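Local structure of Dye type peroxidase A (Streptomyces lividans 1326, 6GZW) at residues Asn283-Ile288 with Arg338-Gly343; Ala298-Pro303 with Val323-Asp328. The protein is a haem-containing dye-decolourising peroxidase, which probably uses hydrogen peroxide to oxidise dyes and other substrates. All coordinates share one frame; numbering follows the deposited sequence.

In the fold
Along the chain, Asn-283-Ile-288 comes first and carries the short helix 285-288. The chain then runs into Ala-298-Pro-303, at the start of strand 300-310. It turns back as strand 316-326, and Val-323-Asp-328 pairs with Ala-298-Pro-303 to close the hairpin of contact 2. Helix 333-343 follows and brings Arg-338-Gly-343 to the first segment, which closes the longer loop of contact 1 around contact 2. The two contacts do not touch, and their centres are about 17 Å apart. The haem lies between them. Contact 1 supplies a ligand to its iron, and contact 2 ties the haem to strand 300-310, an outermost strand of the antiparallel sheet within this chain.

Contact 1: Asn283-Ile288 with Arg338-Gly343; sequences NAHARI and RKLDRG. With HEM (protoporphyrin IX containing Fe), chain C.
The backbones of Asn-283-Ile-288 and Arg-338-Gly-343 come closest at Asn-283 and Gly-343, whose CA atoms are 6.2 Å apart. This is the proximal haem side of a dye-type peroxidase: the short helix 285-288 packs on helix 333-343 at Lys-339 and Leu-340. The first helix holds the haem ligand, and Ala-284 is its N-cap residue. Ile-288 and Leu-340 form the apolar centre. Ile-288 CG1 lies 3.7 Å from Leu-340 CD2, and Ile-288 CD1 touches the same methyl. The aliphatic part of Lys-339 passes beside Ile-288, with CD against the Ile-288 carbonyl oxygen. Lys-339 NZ bonds Asn-294 OD1, and Asn-294 ND2 bonds Ile-288 O. At the other end, Asn-283 CB packs against Gly-343 O.

His-285 NE2 binds the iron at 2.1 Å. Its CG is anti to the backbone N (chi1 -176°), which carries the ring off the helix to the haem. On the far side of the ring, ND1 bonds Asp-344, just beyond Gly-343. Together with the iron bond it would hold the ring's rotation and probably make the ring a stronger electron donor. Leu-340 CD1 fills the angle between ligand and porphyrin, 3.8 Å from both His-285 CE1 and haem C3C.

Contact 2: Ala298-Pro303 with Val323-Asp328; sequences AMVRRP and VCWQAD. With HEM (protoporphyrin IX containing Fe), chain C.
Val-300 and Trp-325 face each other as an antiparallel hydrogen-bonded pair, where strands 300-310 and 316-326 form a beta hairpin at the edge of the ferredoxin-like sheet. Val-300 N gives to Trp-325 O at 2.9 Å, and Trp-325 N gives to Val-300 O. A third bond, Arg-302 N to Val-323 O, is nearly straight at the acceptor (C=O...N 171°). Arg-301 N gives to Asn-187 OD1. Val-300 O also takes a CA-H contact from Cys-324.

Val-300 and Trp-325 point to one face, where their CB atoms meet. Arg-301 and Cys-324, a non-hydrogen-bonded pair, point to the other. Met-299 SD touches Cys-324 CB and haem CAC, 3.9 Å from each. Gln-326 is gripped at both ends of its amide: OE1 accepts from Phe-333 N, and NE2 gives to Tyr-220 O and weakly to Cys-324 SG. Water 2 lies in the plane of the Trp-325 ring. It accepts from Trp-325 NE1 at 3.2 Å and from Arg-302 NH1, and donates to Arg-302 O. The rest of the Arg-302 guanidinium is met by Thr-24, Pro-25 and Gln-27.

Arg-301 bends at chi3 (-64°) to lay its guanidinium over the haem, with C4D 3.4 Å from its plane. NH1 and NH2 both give to haem O2A, each at 2.8 Å. NH1 also gives to water 1, the iron's distal ligand, at 3.0 Å, and forms a salt bridge with Asp-183. Arg-301 thus links a propionate to the water on the iron, and it is placed to meet a ligand bound there, consistent with the distal arginine of a dye-type peroxidase.

Contact 1: Asn283-Ile288 with Arg338-Gly343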
ATOM      1  N   ASN A 283      27.120  18.009 -11.724  1.00 13.85           N
ATOM      2  CA  ASN A 283      26.763  17.145 -10.590  1.00 14.37           C
ATOM      3  C   ASN A 283      25.338  16.609 -10.713  1.00 13.62           C
ATOM      4  O   ASN A 283      24.791  16.150  -9.706  1.00 14.37           O
ATOM      5  CB  ASN A 283      26.933  17.884  -9.258  1.00 15.02           C
ATOM      6  CG  ASN A 283      26.039  19.128  -9.136  1.00 15.81           C
ATOM      7  OD1 ASN A 283      25.428  19.577 -10.108  1.00 16.61           O
ATOM      8  ND2 ASN A 283      25.943  19.672  -7.918  1.00 18.36           N
ATOM      9  N   ALA A 284      24.741  16.651 -11.911  1.00 12.67           N
ATOM     10  CA  ALA A 284      23.373  16.136 -12.101  1.00 12.37           C
ATOM     11  C   ALA A 284      23.364  14.626 -11.923  1.00 11.91           C
ATOM     12  O   ALA A 284      24.193  13.925 -12.471  1.00 12.98           O
ATOM     13  CB  ALA A 284      22.842  16.488 -13.472  1.00 12.81           C
ATOM     14  N   HIS A 285      22.370  14.115 -11.204  1.00 11.57           N
ATOM     15  CA  HIS A 285      22.258  12.671 -10.927  1.00 11.52           C
ATOM     16  C   HIS A 285      22.297  11.789 -12.179  1.00 11.52           C
ATOM     17  O   HIS A 285      23.013  10.782 -12.225  1.00 11.26           O
ATOM     18  CB  HIS A 285      20.953  12.455 -10.169  1.00 10.88           C
ATOM     19  CG  HIS A 285      20.736  11.048  -9.741  1.00 11.25           C
ATOM     20  ND1 HIS A 285      21.353  10.505  -8.636  1.00 10.44           N
ATOM     21  CD2 HIS A 285      19.978  10.076 -10.286  1.00 11.21           C
ATOM     22  CE1 HIS A 285      20.963   9.244  -8.507  1.00 10.39           C
ATOM     23  NE2 HIS A 285      20.130   8.963  -9.502  1.00 10.66           N
ATOM     24  N   ALA A 286      21.523  12.166 -13.180  1.00 12.70           N
ATOM     25  CA  ALA A 286      21.448  11.390 -14.427  1.00 12.91           C
ATOM     26  C   ALA A 286      22.649  11.590 -15.363  1.00 13.39           C
ATOM     27  O   ALA A 286      22.739  10.909 -16.412  1.00 13.75           O
ATOM     28  CB  ALA A 286      20.122  11.624 -15.157  1.00 12.85           C
ATOM     29  N   ARG A 287      23.568  12.486 -15.000  1.00 12.26           N
ATOM     30  CA  ARG A 287      24.901  12.485 -15.613  1.00 12.84           C
ATOM     31  C   ARG A 287      25.834  11.527 -14.878  1.00 12.38           C
ATOM     32  O   ARG A 287      26.373  10.585 -15.452  1.00 12.46           O
ATOM     33  CB  ARG A 287      25.519  13.892 -15.594  1.00 13.27           C
ATOM     34  CG  ARG A 287      26.963  13.943 -16.091  1.00 14.26           C
ATOM     35  CD  ARG A 287      27.611  15.281 -15.743  1.00 15.32           C
ATOM     36  NE  ARG A 287      27.143  16.337 -16.622  1.00 15.30           N
ATOM     37  CZ  ARG A 287      27.679  16.653 -17.798  1.00 15.96           C
ATOM     38  NH1 ARG A 287      28.699  15.979 -18.305  1.00 17.17           N
ATOM     39  NH2 ARG A 287      27.141  17.634 -18.521  1.00 16.92           N
ATOM     40  N   ILE A 288      26.008  11.771 -13.586  1.00 12.41           N
ATOM     41  CA  ILE A 288      27.073  11.112 -12.839  1.00 12.86           C
ATOM     42  C   ILE A 288      26.844   9.618 -12.518  1.00 13.16           C
ATOM     43  O   ILE A 288      27.787   8.912 -12.166  1.00 14.01           O
ATOM     44  CB  ILE A 288      27.491  11.919 -11.602  1.00 13.26           C
ATOM     45  CG1 ILE A 288      26.411  11.898 -10.525  1.00 14.43           C
ATOM     46  CG2 ILE A 288      27.883  13.356 -12.011  1.00 13.52           C
ATOM     47  CD1 ILE A 288      26.832  12.608  -9.257  1.00 14.19           C
ATOM     48  N   ARG A 338      29.754   5.551  -4.267  1.00 15.79           N
ATOM     49  CA  ARG A 338      30.948   6.298  -3.802  1.00 17.51           C
ATOM     50  C   ARG A 338      30.964   7.667  -4.451  1.00 17.31           C
ATOM     51  O   ARG A 338      31.253   8.664  -3.793  1.00 18.64           O
ATOM     52  CB  ARG A 338      32.227   5.565  -4.147  1.00 18.77           C
ATOM     53  CG  ARG A 338      32.556   4.404  -3.240  1.00 21.60           C
ATOM     54  CD  ARG A 338      33.985   3.944  -3.529  1.00 24.88           C
ATOM     55  NE  ARG A 338      34.398   2.794  -2.727  1.00 26.01           N
ATOM     56  CZ  ARG A 338      34.696   2.839  -1.431  1.00 28.38           C
ATOM     57  NH1 ARG A 338      34.594   3.973  -0.734  1.00 30.06           N
ATOM     58  NH2 ARG A 338      35.090   1.731  -0.807  1.00 30.31           N
ATOM     59  N   LYS A 339      30.648   7.697  -5.746  1.00 17.22           N
ATOM     60  CA  LYS A 339      30.569   8.949  -6.489  1.00 18.31           C
ATOM     61  C   LYS A 339      29.398   9.812  -6.071  1.00 17.91           C
ATOM     62  O   LYS A 339      29.532  11.032  -5.994  1.00 18.23           O
ATOM     63  CB  LYS A 339      30.409   8.681  -7.965  1.00 20.18           C
ATOM     64  CG  LYS A 339      30.387   9.949  -8.801  1.00 22.05           C
ATOM     65  CD  LYS A 339      30.767   9.654 -10.226  1.00 24.29           C
ATOM     66  CE  LYS A 339      32.251   9.376 -10.342  1.00 25.28           C
ATOM     67  NZ  LYS A 339      32.512   8.849 -11.698  1.00 26.73           N
ATOM     68  N   LEU A 340      28.231   9.198  -5.840  1.00 15.97           N
ATOM     69  CA  LEU A 340      27.062  10.013  -5.453  1.00 16.04           C
ATOM     70  C   LEU A 340      27.172  10.641  -4.068  1.00 16.88           C
ATOM     71  O   LEU A 340      26.634  11.747  -3.817  1.00 16.36           O
ATOM     72  CB  LEU A 340      25.775   9.185  -5.502  1.00 15.24           C
ATOM     73  CG  LEU A 340      25.417   8.449  -6.786  1.00 15.02           C
ATOM     74  CD1 LEU A 340      24.016   7.893  -6.666  1.00 15.07           C
ATOM     75  CD2 LEU A 340      25.572   9.320  -8.022  1.00 14.54           C
ATOM     76  N   ASP A 341      27.835   9.912  -3.173  1.00 17.23           N
ATOM     77  CA  ASP A 341      27.833  10.162  -1.725  1.00 18.69           C
ATOM     78  C   ASP A 341      27.828  11.660  -1.380  1.00 19.93           C
ATOM     79  O   ASP A 341      26.850  12.176  -0.805  1.00 19.60           O
ATOM     80  CB  ASP A 341      29.014   9.405  -1.096  1.00 19.50           C
ATOM     81  CG  ASP A 341      29.090   9.571   0.392  1.00 20.33           C
ATOM     82  OD1 ASP A 341      28.062   9.387   1.057  1.00 20.54           O
ATOM     83  OD2 ASP A 341      30.189   9.877   0.909  1.00 24.95           O
ATOM     84  N   ARG A 342      28.894  12.354  -1.793  1.00 21.00           N
ATOM     85  CA  ARG A 342      28.990  13.825  -1.720  1.00 21.65           C
ATOM     86  C   ARG A 342      28.851  14.539  -3.074  1.00 20.92           C
ATOM     87  O   ARG A 342      28.498  15.735  -3.111  1.00 21.92           O
ATOM     88  CB  ARG A 342      30.349  14.224  -1.099  1.00 24.05           C
ATOM     89  CG  ARG A 342      30.545  13.781   0.351  1.00 25.42           C
ATOM     90  CD  ARG A 342      31.705  14.514   1.027  1.00 29.42           C
ATOM     91  NE  ARG A 342      33.031  14.019   0.644  1.00 30.68           N
ATOM     92  CZ  ARG A 342      33.817  13.201   1.366  1.00 31.78           C
ATOM     93  NH1 ARG A 342      33.459  12.719   2.565  1.00 28.86           N
ATOM     94  NH2 ARG A 342      35.015  12.850   0.866  1.00 31.37           N
ATOM     95  N   GLY A 343      29.182  13.853  -4.169  1.00 18.14           N
ATOM     96  CA  GLY A 343      29.171  14.465  -5.490  1.00 18.31           C
ATOM     97  C   GLY A 343      27.826  14.751  -6.144  1.00 17.74           C
ATOM     98  O   GLY A 343      27.746  15.596  -7.024  1.00 19.64           O
TER
HETATM   99  CHA HEM C 501      18.812   7.412 -13.054  1.00 10.16           C
HETATM  100  CHB HEM C 501      16.198   9.221  -9.403  1.00 10.00           C
HETATM  101  CHC HEM C 501      19.045   6.838  -6.272  1.00 10.15           C
HETATM  102  CHD HEM C 501      21.629   5.046  -9.913  1.00 10.57           C
HETATM  103  C1A HEM C 501      17.866   8.105 -12.345  1.00 10.27           C
HETATM  104  C2A HEM C 501      16.898   8.977 -12.926  1.00 10.63           C
HETATM  105  C3A HEM C 501      16.176   9.478 -11.892  1.00 10.79           C
HETATM  106  C4A HEM C 501      16.697   8.927 -10.676  1.00 10.25           C
HETATM  107  CMA HEM C 501      15.003  10.426 -11.958  1.00 11.03           C
HETATM  108  CAA HEM C 501      16.712   9.302 -14.402  1.00 11.27           C
HETATM  109  CBA HEM C 501      15.762   8.415 -15.193  1.00 11.81           C
HETATM  110  CGA HEM C 501      16.309   7.037 -15.360  1.00 12.79           C
HETATM  111  O1A HEM C 501      17.136   6.742 -16.264  1.00 12.80           O
HETATM  112  O2A HEM C 501      15.954   6.128 -14.556  1.00 12.77           O
HETATM  113  C1B HEM C 501      16.743   8.698  -8.217  1.00 10.07           C
HETATM  114  C2B HEM C 501      16.211   8.937  -6.916  1.00  9.79           C
HETATM  115  C3B HEM C 501      16.989   8.288  -6.010  1.00  9.85           C
HETATM  116  C4B HEM C 501      18.045   7.605  -6.818  1.00 10.15           C
HETATM  117  CMB HEM C 501      15.027   9.801  -6.606  1.00  9.86           C
HETATM  118  CAB HEM C 501      16.822   8.142  -4.549  1.00  9.86           C
HETATM  119  CBB HEM C 501      15.662   8.223  -3.920  1.00  9.80           C
HETATM  120  C1C HEM C 501      20.031   6.177  -6.971  1.00 10.56           C
HETATM  121  C2C HEM C 501      21.053   5.391  -6.378  1.00 10.98           C
HETATM  122  C3C HEM C 501      21.806   4.891  -7.426  1.00 11.29           C
HETATM  123  C4C HEM C 501      21.201   5.355  -8.649  1.00 10.58           C
HETATM  124  CMC HEM C 501      21.310   5.167  -4.920  1.00 11.26           C
HETATM  125  CAC HEM C 501      23.036   4.063  -7.404  1.00 10.81           C
HETATM  126  CBC HEM C 501      23.926   3.947  -6.407  1.00 11.13           C
HETATM  127  C1D HEM C 501      20.981   5.533 -11.055  1.00 10.03           C
HETATM  128  C2D HEM C 501      21.441   5.113 -12.391  1.00 10.20           C
HETATM  129  C3D HEM C 501      20.666   5.768 -13.276  1.00 10.17           C
HETATM  130  C4D HEM C 501      19.732   6.586 -12.449  1.00 10.06           C
HETATM  131  CMD HEM C 501      22.545   4.109 -12.714  1.00  9.84           C
HETATM  132  CAD HEM C 501      20.764   5.667 -14.790  1.00 10.17           C
HETATM  133  CBD HEM C 501      21.838   6.596 -15.366  1.00 10.24           C
HETATM  134  CGD HEM C 501      21.950   6.414 -16.847  1.00 10.87           C
HETATM  135  O1D HEM C 501      21.315   7.169 -17.636  1.00 11.87           O
HETATM  136  O2D HEM C 501      22.661   5.487 -17.287  1.00 10.60           O
HETATM  137  NA  HEM C 501      17.801   8.156 -10.960  1.00 10.72           N
HETATM  138  NB  HEM C 501      17.835   7.932  -8.098  1.00 10.02           N
HETATM  139  NC  HEM C 501      20.163   6.199  -8.319  1.00 10.65           N
HETATM  140  ND  HEM C 501      20.027   6.478 -11.127  1.00 10.32           N
HETATM  141 FE   HEM C 501      18.986   7.206  -9.668  1.00 10.78          FE
HETATM  142  O   HOH W   1      17.793   5.623  -9.675  1.00 14.68           O

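Contact 2: Ala298-Pro303 with Val323-Asp328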
ATOM      1  N   ALA A 298      27.362  -0.633 -13.758  1.00 14.98           N
ATOM      2  CA  ALA A 298      25.985  -0.653 -14.223  1.00 14.33           C
ATOM      3  C   ALA A 298      25.168  -1.543 -13.327  1.00 13.83           C
ATOM      4  O   ALA A 298      25.707  -2.383 -12.610  1.00 15.02           O
ATOM      5  CB  ALA A 298      25.902  -1.161 -15.661  1.00 14.78           C
ATOM      6  N   MET A 299      23.861  -1.312 -13.357  1.00 13.52           N
ATOM      7  CA  MET A 299      22.937  -2.094 -12.541  1.00 13.27           C
ATOM      8  C   MET A 299      21.552  -2.006 -13.149  1.00 13.09           C
ATOM      9  O   MET A 299      21.226  -1.037 -13.798  1.00 13.68           O
ATOM     10  CB  MET A 299      22.932  -1.558 -11.099  1.00 13.49           C
ATOM     11  CG  MET A 299      22.295  -0.171 -10.942  1.00 13.74           C
ATOM     12  SD  MET A 299      22.924   0.764  -9.550  1.00 15.19           S
ATOM     13  CE  MET A 299      24.496   1.199 -10.278  1.00 14.40           C
ATOM     14  N   VAL A 300      20.726  -3.022 -12.894  1.00 13.26           N
ATOM     15  CA  VAL A 300      19.278  -2.933 -13.120  1.00 13.49           C
ATOM     16  C   VAL A 300      18.666  -2.344 -11.854  1.00 12.50           C
ATOM     17  O   VAL A 300      19.082  -2.669 -10.743  1.00 12.85           O
ATOM     18  CB  VAL A 300      18.668  -4.292 -13.495  1.00 13.79           C
ATOM     19  CG1 VAL A 300      17.167  -4.366 -13.210  1.00 14.01           C
ATOM     20  CG2 VAL A 300      18.930  -4.586 -14.974  1.00 14.68           C
ATOM     21  N   ARG A 301      17.767  -1.394 -12.053  1.00 12.09           N
ATOM     22  CA  ARG A 301      17.014  -0.758 -10.967  1.00 11.63           C
ATOM     23  C   ARG A 301      15.558  -1.191 -11.082  1.00 11.42           C
ATOM     24  O   ARG A 301      14.975  -1.132 -12.151  1.00 11.53           O
ATOM     25  CB  ARG A 301      17.135   0.764 -11.075  1.00 11.78           C
ATOM     26  CG  ARG A 301      18.543   1.256 -10.766  1.00 12.41           C
ATOM     27  CD  ARG A 301      18.721   2.737 -11.040  1.00 12.73           C
ATOM     28  NE  ARG A 301      18.550   2.978 -12.471  1.00 13.18           N
ATOM     29  CZ  ARG A 301      17.696   3.824 -13.043  1.00 14.53           C
ATOM     30  NH1 ARG A 301      16.854   4.595 -12.343  1.00 15.05           N
ATOM     31  NH2 ARG A 301      17.702   3.916 -14.372  1.00 15.68           N
ATOM     32  N   ARG A 302      14.974  -1.641  -9.973  1.00 10.92           N
ATOM     33  CA  ARG A 302      13.628  -2.182  -9.998  1.00 10.29           C
ATOM     34  C   ARG A 302      13.008  -1.938  -8.612  1.00  9.98           C
ATOM     35  O   ARG A 302      12.876  -2.856  -7.801  1.00  9.33           O
ATOM     36  CB  ARG A 302      13.665  -3.674 -10.360  1.00 10.45           C
ATOM     37  CG  ARG A 302      12.345  -4.320 -10.648  1.00 11.10           C
ATOM     38  CD  ARG A 302      12.450  -5.809 -10.965  1.00 11.13           C
ATOM     39  NE  ARG A 302      11.115  -6.346 -11.100  1.00 12.01           N
ATOM     40  CZ  ARG A 302      10.337  -6.722 -10.094  1.00 12.39           C
ATOM     41  NH1 ARG A 302      10.751  -6.650  -8.827  1.00 12.53           N
ATOM     42  NH2 ARG A 302       9.123  -7.180 -10.369  1.00 13.06           N
ATOM     43  N   PRO A 303      12.619  -0.673  -8.351  1.00  9.69           N
ATOM     44  CA  PRO A 303      12.234  -0.203  -7.017  1.00  9.33           C
ATOM     45  C   PRO A 303      10.758  -0.331  -6.708  1.00  9.68           C
ATOM     46  O   PRO A 303       9.956  -0.646  -7.591  1.00  9.92           O
ATOM     47  CB  PRO A 303      12.592   1.302  -7.098  1.00  9.78           C
ATOM     48  CG  PRO A 303      12.227   1.649  -8.510  1.00  9.74           C
ATOM     49  CD  PRO A 303      12.732   0.466  -9.299  1.00  9.68           C
ATOM     50  N   VAL A 323      16.105  -0.862  -5.159  1.00 10.78           N
ATOM     51  CA  VAL A 323      16.475  -2.273  -5.290  1.00 10.87           C
ATOM     52  C   VAL A 323      17.214  -2.427  -6.598  1.00 11.06           C
ATOM     53  O   VAL A 323      16.630  -2.269  -7.670  1.00 12.47           O
ATOM     54  CB  VAL A 323      15.236  -3.182  -5.295  1.00 10.59           C
ATOM     55  CG1 VAL A 323      15.666  -4.639  -5.288  1.00 10.93           C
ATOM     56  CG2 VAL A 323      14.373  -2.902  -4.086  1.00 10.41           C
ATOM     57  N   CYS A 324      18.515  -2.683  -6.535  1.00 11.17           N
ATOM     58  CA  CYS A 324      19.313  -2.792  -7.758  1.00 11.08           C
ATOM     59  C   CYS A 324      19.986  -4.145  -7.830  1.00 11.34           C
ATOM     60  O   CYS A 324      20.280  -4.773  -6.801  1.00 12.04           O
ATOM     61  CB  CYS A 324      20.376  -1.680  -7.903  1.00 11.26           C
ATOM     62  SG  CYS A 324      21.654  -1.678  -6.628  1.00 12.31           S
ATOM     63  N   TRP A 325      20.260  -4.531  -9.076  1.00 12.18           N
ATOM     64  CA  TRP A 325      20.694  -5.866  -9.437  1.00 12.18           C
ATOM     65  C   TRP A 325      21.969  -5.742 -10.292  1.00 12.73           C
ATOM     66  O   TRP A 325      22.000  -4.940 -11.213  1.00 12.75           O
ATOM     67  CB  TRP A 325      19.573  -6.535 -10.233  1.00 12.15           C
ATOM     68  CG  TRP A 325      18.305  -6.752  -9.443  1.00 12.01           C
ATOM     69  CD1 TRP A 325      17.178  -5.966  -9.408  1.00 12.35           C
ATOM     70  CD2 TRP A 325      18.046  -7.867  -8.605  1.00 11.53           C
ATOM     71  NE1 TRP A 325      16.238  -6.532  -8.569  1.00 11.09           N
ATOM     72  CE2 TRP A 325      16.752  -7.708  -8.073  1.00 11.65           C
ATOM     73  CE3 TRP A 325      18.799  -8.987  -8.232  1.00 11.59           C
ATOM     74  CZ2 TRP A 325      16.203  -8.631  -7.193  1.00 11.87           C
ATOM     75  CZ3 TRP A 325      18.237  -9.918  -7.372  1.00 11.74           C
ATOM     76  CH2 TRP A 325      16.967  -9.711  -6.844  1.00 11.67           C
ATOM     77  N   GLN A 326      22.995  -6.532  -9.962  1.00 12.92           N
ATOM     78  CA  GLN A 326      24.253  -6.544 -10.704  1.00 13.52           C
ATOM     79  C   GLN A 326      24.979  -7.873 -10.508  1.00 14.26           C
ATOM     80  O   GLN A 326      24.743  -8.572  -9.517  1.00 13.48           O
ATOM     81  CB  GLN A 326      25.152  -5.403 -10.220  1.00 13.43           C
ATOM     82  CG  GLN A 326      25.388  -5.376  -8.724  1.00 13.13           C
ATOM     83  CD  GLN A 326      24.564  -4.328  -7.994  1.00 13.66           C
ATOM     84  OE1 GLN A 326      24.848  -3.121  -8.095  1.00 13.80           O
ATOM     85  NE2 GLN A 326      23.565  -4.770  -7.247  1.00 13.46           N
ATOM     86  N   ALA A 327      25.883  -8.210 -11.429  1.00 15.20           N
ATOM     87  CA  ALA A 327      26.685  -9.431 -11.286  1.00 15.23           C
ATOM     88  C   ALA A 327      27.707  -9.288 -10.182  1.00 15.62           C
ATOM     89  O   ALA A 327      28.122 -10.287  -9.615  1.00 15.62           O
ATOM     90  CB  ALA A 327      27.387  -9.785 -12.602  1.00 16.11           C
ATOM     91  N   ASP A 328      28.126  -8.057  -9.881  1.00 15.20           N
ATOM     92  CA  ASP A 328      29.138  -7.791  -8.866  1.00 15.30           C
ATOM     93  C   ASP A 328      28.922  -6.381  -8.284  1.00 15.28           C
ATOM     94  O   ASP A 328      29.067  -5.415  -9.026  1.00 14.63           O
ATOM     95  CB  ASP A 328      30.536  -7.887  -9.532  1.00 15.89           C
ATOM     96  CG  ASP A 328      31.669  -7.486  -8.621  1.00 16.62           C
ATOM     97  OD1 ASP A 328      31.475  -7.243  -7.414  1.00 16.87           O
ATOM     98  OD2 ASP A 328      32.838  -7.417  -9.123  1.00 18.24           O
TER
HETATM   99  CHA HEM C 501      18.812   7.412 -13.054  1.00 10.16           C
HETATM  100  CHB HEM C 501      16.198   9.221  -9.403  1.00 10.00           C
HETATM  101  CHC HEM C 501      19.045   6.838  -6.272  1.00 10.15           C
HETATM  102  CHD HEM C 501      21.629   5.046  -9.913  1.00 10.57           C
HETATM  103  C1A HEM C 501      17.866   8.105 -12.345  1.00 10.27           C
HETATM  104  C2A HEM C 501      16.898   8.977 -12.926  1.00 10.63           C
HETATM  105  C3A HEM C 501      16.176   9.478 -11.892  1.00 10.79           C
HETATM  106  C4A HEM C 501      16.697   8.927 -10.676  1.00 10.25           C
HETATM  107  CMA HEM C 501      15.003  10.426 -11.958  1.00 11.03           C
HETATM  108  CAA HEM C 501      16.712   9.302 -14.402  1.00 11.27           C
HETATM  109  CBA HEM C 501      15.762   8.415 -15.193  1.00 11.81           C
HETATM  110  CGA HEM C 501      16.309   7.037 -15.360  1.00 12.79           C
HETATM  111  O1A HEM C 501      17.136   6.742 -16.264  1.00 12.80           O
HETATM  112  O2A HEM C 501      15.954   6.128 -14.556  1.00 12.77           O
HETATM  113  C1B HEM C 501      16.743   8.698  -8.217  1.00 10.07           C
HETATM  114  C2B HEM C 501      16.211   8.937  -6.916  1.00  9.79           C
HETATM  115  C3B HEM C 501      16.989   8.288  -6.010  1.00  9.85           C
HETATM  116  C4B HEM C 501      18.045   7.605  -6.818  1.00 10.15           C
HETATM  117  CMB HEM C 501      15.027   9.801  -6.606  1.00  9.86           C
HETATM  118  CAB HEM C 501      16.822   8.142  -4.549  1.00  9.86           C
HETATM  119  CBB HEM C 501      15.662   8.223  -3.920  1.00  9.80           C
HETATM  120  C1C HEM C 501      20.031   6.177  -6.971  1.00 10.56           C
HETATM  121  C2C HEM C 501      21.053   5.391  -6.378  1.00 10.98           C
HETATM  122  C3C HEM C 501      21.806   4.891  -7.426  1.00 11.29           C
HETATM  123  C4C HEM C 501      21.201   5.355  -8.649  1.00 10.58           C
HETATM  124  CMC HEM C 501      21.310   5.167  -4.920  1.00 11.26           C
HETATM  125  CAC HEM C 501      23.036   4.063  -7.404  1.00 10.81           C
HETATM  126  CBC HEM C 501      23.926   3.947  -6.407  1.00 11.13           C
HETATM  127  C1D HEM C 501      20.981   5.533 -11.055  1.00 10.03           C
HETATM  128  C2D HEM C 501      21.441   5.113 -12.391  1.00 10.20           C
HETATM  129  C3D HEM C 501      20.666   5.768 -13.276  1.00 10.17           C
HETATM  130  C4D HEM C 501      19.732   6.586 -12.449  1.00 10.06           C
HETATM  131  CMD HEM C 501      22.545   4.109 -12.714  1.00  9.84           C
HETATM  132  CAD HEM C 501      20.764   5.667 -14.790  1.00 10.17           C
HETATM  133  CBD HEM C 501      21.838   6.596 -15.366  1.00 10.24           C
HETATM  134  CGD HEM C 501      21.950   6.414 -16.847  1.00 10.87           C
HETATM  135  O1D HEM C 501      21.315   7.169 -17.636  1.00 11.87           O
HETATM  136  O2D HEM C 501      22.661   5.487 -17.287  1.00 10.60           O
HETATM  137  NA  HEM C 501      17.801   8.156 -10.960  1.00 10.72           N
HETATM  138  NB  HEM C 501      17.835   7.932  -8.098  1.00 10.02           N
HETATM  139  NC  HEM C 501      20.163   6.199  -8.319  1.00 10.65           N
HETATM  140  ND  HEM C 501      20.027   6.478 -11.127  1.00 10.32           N
HETATM  141 FE   HEM C 501      18.986   7.206  -9.668  1.00 10.78          FE
HETATM  142  O   HOH W   1      17.793   5.623  -9.675  1.00 14.68           O
HETATM  143  O   HOH W   2      13.350  -5.618  -7.692  1.00 10.91           O